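Local atomic coordinates of Beta/alpha-amylase (PDB entry 3VOC), a protein that hydrolyses alpha-1,4-glucosidic linkages of starch-like polysaccharides, its catalytic beta-amylase domain, the part described here, removing successive maltose units from non-reducing chain ends. Residues 131-134 and 135-139; 262-265 and 266-270. All blocks are in the same frame, centred on the assembly; numbering follows the deposited sequence.

Interaction 1 (131-134 and 135-139); sequences KQYD and ELYAS. With CA (calcium ion), chain B.
One face of the Tyr137 ring lies over the carbonyl oxygen of Tyr133, which stands 3.1 Å from CG and nearer the rim than the ring centre. The two tyrosines, one helical turn apart, run side by side in the same direction. Tyr137 CZ rests against Tyr133 CB at 4.0 Å, while its hydroxyl passes CD2 of the Tyr133 ring obliquely. Tyrosine suits both places: the broad ring of Tyr137 covers Tyr133 O, and both buried rings offer apolar surface to Ile260 of the neighbouring helix 240-268.

The amide plane of Gln132 and the carboxylate plane of Glu135 stand 84° apart, and both groups send an oxygen to the same calcium ion. Gln132 OE1 binds the metal at 2.3 Å. Glu135 OE1 binds it at 2.2 Å. The shared cation lets Gln132 OE1 and Glu135 OE1 sit 3.1 Å apart. Gln132 bends back at chi2 (-60°) to bring its amide round to the ion, whereas the chain of Glu135 is extended beyond CG. A metal-bound water donates to Gln132 O at 2.8 Å, tying the backbone to the site, and that same carbonyl accepts the helical bond from Leu136 N. Glu48, Asp52 and Asn53 complete the shell with side-chain oxygens, the hard ligands calcium prefers. The extended Lys131 chain passes Glu135 at a slant without forming a salt bridge: its NZ is 4.6 Å from Glu135 OE2, near enough perhaps to temper the carboxylate's charge.

All of this belongs to one regular stretch of helix 127-144, packed on the outside of the TIM barrel. Leu136 packs against Trp44, Val47 and Ile78, and Tyr137 also reaches Ile78 on barrel strand 73-79.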
loop_
_atom_site.group_PDB
_atom_site.type_symbol
_atom_site.label_atom_id
_atom_site.label_comp_id
_atom_site.label_asym_id
_atom_site.label_seq_id
_atom_site.Cartn_x
_atom_site.Cartn_y
_atom_site.Cartn_z
ATOM N N LYS A 131 7.540 -8.288 14.905
ATOM C CA LYS A 131 8.883 -8.280 15.488
ATOM C C LYS A 131 9.900 -7.902 14.423
ATOM O O LYS A 131 10.735 -7.037 14.650
ATOM C CB LYS A 131 9.234 -9.656 16.091
ATOM C CG LYS A 131 10.601 -9.685 16.777
ATOM C CD LYS A 131 10.917 -11.045 17.401
ATOM C CE LYS A 131 12.252 -10.982 18.139
ATOM N NZ LYS A 131 12.791 -12.345 18.396
ATOM N N GLN A 132 9.837 -8.565 13.268
ATOM C CA GLN A 132 10.746 -8.238 12.160
ATOM C C GLN A 132 10.672 -6.765 11.732
ATOM O O GLN A 132 11.707 -6.137 11.521
ATOM C CB GLN A 132 10.537 -9.168 10.961
ATOM C CG GLN A 132 11.045 -10.605 11.183
ATOM C CD GLN A 132 12.543 -10.694 11.476
ATOM O OE1 GLN A 132 13.349 -9.910 10.963
ATOM N NE2 GLN A 132 12.918 -11.671 12.295
ATOM N N TYR A 133 9.467 -6.202 11.628
ATOM C CA TYR A 133 9.346 -4.804 11.199
ATOM C C TYR A 133 9.879 -3.872 12.282
ATOM O O TYR A 133 10.501 -2.863 11.989
ATOM C CB TYR A 133 7.896 -4.430 10.878
ATOM C CG TYR A 133 7.294 -5.027 9.592
ATOM C CD1 TYR A 133 7.769 -6.222 9.034
ATOM C CD2 TYR A 133 6.205 -4.416 8.981
ATOM C CE1 TYR A 133 7.184 -6.757 7.875
ATOM C CE2 TYR A 133 5.614 -4.946 7.825
ATOM C CZ TYR A 133 6.102 -6.123 7.293
ATOM O OH TYR A 133 5.505 -6.651 6.174
ATOM N N ASP A 134 9.608 -4.220 13.536
ATOM C CA ASP A 134 10.124 -3.459 14.689
ATOM C C ASP A 134 11.660 -3.382 14.639
ATOM O O ASP A 134 12.231 -2.295 14.783
ATOM C CB ASP A 134 9.612 -4.099 15.996
ATOM C CG ASP A 134 9.918 -3.266 17.245
ATOM O OD1 ASP A 134 10.159 -2.048 17.153
ATOM O OD2 ASP A 134 9.888 -3.855 18.339
ATOM N N GLU A 135 12.330 -4.517 14.417
ATOM C CA GLU A 135 13.795 -4.522 14.280
ATOM C C GLU A 135 14.274 -3.675 13.101
ATOM O O GLU A 135 15.289 -2.983 13.199
ATOM C CB GLU A 135 14.334 -5.943 14.084
ATOM C CG GLU A 135 14.049 -6.904 15.243
ATOM C CD GLU A 135 14.360 -8.346 14.875
ATOM O OE1 GLU A 135 14.215 -8.725 13.685
ATOM O OE2 GLU A 135 14.743 -9.111 15.781
ATOM N N LEU A 136 13.559 -3.762 11.976
ATOM C CA LEU A 136 13.958 -3.027 10.768
ATOM C C LEU A 136 13.774 -1.510 10.962
ATOM O O LEU A 136 14.623 -0.701 10.541
ATOM C CB LEU A 136 13.154 -3.531 9.557
ATOM C CG LEU A 136 13.330 -2.771 8.234
ATOM C CD1 LEU A 136 14.759 -2.939 7.736
ATOM C CD2 LEU A 136 12.340 -3.272 7.199
ATOM N N TYR A 137 12.675 -1.119 11.604
ATOM C CA TYR A 137 12.414 0.308 11.847
ATOM C C TYR A 137 13.452 0.861 12.826
ATOM O O TYR A 137 13.936 1.991 12.676
ATOM C CB TYR A 137 11.001 0.533 12.400
ATOM C CG TYR A 137 9.824 0.145 11.488
ATOM C CD1 TYR A 137 9.997 -0.110 10.133
ATOM C CD2 TYR A 137 8.531 0.067 12.007
ATOM C CE1 TYR A 137 8.891 -0.449 9.312
ATOM C CE2 TYR A 137 7.427 -0.264 11.205
ATOM C CZ TYR A 137 7.617 -0.522 9.870
ATOM O OH TYR A 137 6.533 -0.844 9.093
ATOM N N ALA A 138 13.780 0.061 13.834
ATOM C CA ALA A 138 14.808 0.416 14.812
ATOM C C ALA A 138 16.138 0.633 14.118
ATOM O O ALA A 138 16.827 1.627 14.359
ATOM C CB ALA A 138 14.933 -0.697 15.891
ATOM N N SER A 139 16.501 -0.302 13.243
ATOM C CA SER A 139 17.742 -0.177 12.522
ATOM C C SER A 139 17.748 1.059 11.626
ATOM O O SER A 139 18.763 1.760 11.560
ATOM C CB SER A 139 18.046 -1.423 11.695
ATOM O OG SER A 139 19.361 -1.320 11.190
HETATM CA CA CA B . 15.280 -8.844 11.709
HETATM O O HOH W 1 14.300 -6.884 10.887
#

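Interaction 2 (262-265 and 266-270); sequences AAAH and KNFDS
Ala263 O is gripped twice by Asn267, which approaches from opposite faces of the carbonyl plane: its backbone N at 3.1 Å in the regular helical bond, and its side-chain ND2 at 2.9 Å. The second bond is bent. With CG placed beside its own backbone N (chi1 -72°), the short amide of asparagine can turn back to the carbonyl of the preceding turn while ND2 also meets Asp134, to which Lys266 NZ is salt-bridged.

Two residues after Ala263, His265 ND1 donates to Asp269 OD2, one turn ahead, at 2.6 Å; Asp269 OD2 accepts through its syn lone pair. Ring and carboxylate planes stand 76° apart, and the oxygen sits at the ring edge, 15° out of plane. Histidine suits this place because it offers two ring nitrogens: ND1 serves Asp269, and NE2 bonds to Asp316 O, so both sides of the imidazole are fixed. This is the last part of helix 240-268, the long helix leading into strand 275-279 of the TIM barrel, and Asp269 N continues the i to i+4 bonding to His265 O.

The inward side of the helix is apolar. Ala264 CB meets Phe268 CD2 at 3.9 Å, and its small size lets the ring lie close beside the backbone, with Ala264 O only 3.2 Å from Phe268 CG. Ile276 and Ile154, on neighbouring barrel strands, receive the phenyl group.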
loop_
_atom_site.group_PDB
_atom_site.type_symbol
_atom_site.label_atom_id
_atom_site.label_comp_id
_atom_site.label_asym_id
_atom_site.label_seq_id
_atom_site.Cartn_x
_atom_site.Cartn_y
_atom_site.Cartn_z
ATOM N N ALA A 262 2.343 1.215 15.410
ATOM C CA ALA A 262 2.850 1.358 16.770
ATOM C C ALA A 262 4.361 1.155 16.780
ATOM O O ALA A 262 5.087 1.887 17.457
ATOM C CB ALA A 262 2.140 0.371 17.716
ATOM N N ALA A 263 4.843 0.172 16.008
ATOM C CA ALA A 263 6.274 -0.040 15.892
ATOM C C ALA A 263 6.962 1.161 15.242
ATOM O O ALA A 263 8.061 1.532 15.642
ATOM C CB ALA A 263 6.599 -1.343 15.126
ATOM N N ALA A 264 6.329 1.763 14.241
ATOM C CA ALA A 264 6.942 2.919 13.577
ATOM C C ALA A 264 7.002 4.099 14.537
ATOM O O ALA A 264 8.038 4.778 14.654
ATOM C CB ALA A 264 6.179 3.287 12.321
ATOM N N HIS A 265 5.892 4.348 15.227
ATOM C CA HIS A 265 5.843 5.439 16.196
ATOM C C HIS A 265 6.888 5.256 17.277
ATOM O O HIS A 265 7.578 6.200 17.648
ATOM C CB HIS A 265 4.451 5.587 16.807
ATOM C CG HIS A 265 3.521 6.400 15.967
ATOM N ND1 HIS A 265 3.653 7.767 15.821
ATOM C CD2 HIS A 265 2.437 6.047 15.234
ATOM C CE1 HIS A 265 2.701 8.217 15.025
ATOM N NE2 HIS A 265 1.953 7.193 14.650
ATOM N N LYS A 266 7.019 4.028 17.756
ATOM C CA LYS A 266 7.937 3.744 18.849
ATOM C C LYS A 266 9.376 4.053 18.449
ATOM O O LYS A 266 10.130 4.649 19.225
ATOM C CB LYS A 266 7.804 2.290 19.292
ATOM C CG LYS A 266 8.726 1.911 20.467
ATOM C CD LYS A 266 8.603 0.428 20.796
ATOM C CE LYS A 266 9.402 -0.413 19.812
ATOM N NZ LYS A 266 9.589 -1.820 20.276
ATOM N N ASN A 267 9.740 3.662 17.231
ATOM C CA ASN A 267 11.092 3.857 16.729
ATOM C C ASN A 267 11.386 5.235 16.142
ATOM O O ASN A 267 12.538 5.670 16.125
ATOM C CB ASN A 267 11.414 2.759 15.718
ATOM C CG ASN A 267 11.625 1.408 16.396
ATOM O OD1 ASN A 267 12.568 1.244 17.151
ATOM N ND2 ASN A 267 10.722 0.463 16.162
ATOM N N PHE A 268 10.360 5.918 15.652
ATOM C CA PHE A 268 10.590 7.142 14.875
ATOM C C PHE A 268 10.250 8.423 15.603
ATOM O O PHE A 268 10.825 9.465 15.291
ATOM C CB PHE A 268 9.820 7.132 13.539
ATOM C CG PHE A 268 10.191 6.003 12.614
ATOM C CD1 PHE A 268 11.474 5.428 12.645
ATOM C CD2 PHE A 268 9.267 5.537 11.678
ATOM C CE1 PHE A 268 11.818 4.378 11.782
ATOM C CE2 PHE A 268 9.601 4.497 10.794
ATOM C CZ PHE A 268 10.870 3.913 10.845
ATOM N N ASP A 269 9.294 8.370 16.530
ATOM C CA ASP A 269 8.751 9.611 17.090
ATOM C C ASP A 269 9.763 10.412 17.890
ATOM O O ASP A 269 9.706 11.632 17.881
ATOM C CB ASP A 269 7.492 9.371 17.925
ATOM C CG ASP A 269 6.267 9.101 17.063
ATOM O OD1 ASP A 269 6.390 9.065 15.823
ATOM O OD2 ASP A 269 5.191 8.881 17.630
ATOM N N SER A 270 10.684 9.736 18.566
ATOM C CA SER A 270 11.714 10.449 19.344
ATOM C C SER A 270 13.026 10.665 18.568
ATOM O O SER A 270 13.963 11.258 19.083
ATOM C CB SER A 270 11.967 9.737 20.672
ATOM O OG SER A 270 12.535 8.465 20.434
#

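In the fold
Interactions 1 and 2 follow each other along the chain, on helices 127-144 and 240-268, with their centres about 10 Å apart on the same side of the molecule. Both helices pack outside the eight-stranded parallel barrel of the glycosyl hydrolase family 14 domain, and here they touch directly. Asp134 joins them, its OD1 in a probable hydrogen bond to Asn267 ND2 and its OD2 in a salt bridge to Lys266 NZ, both at 2.8 Å; Ala138 packs against Asn267 beside this polar pair. The calcium site occupies one flank of helix 127-144 and another flank meets the end of helix 240-268, so the helix that supplies two calcium ligands is also fastened to its neighbour outside the barrel.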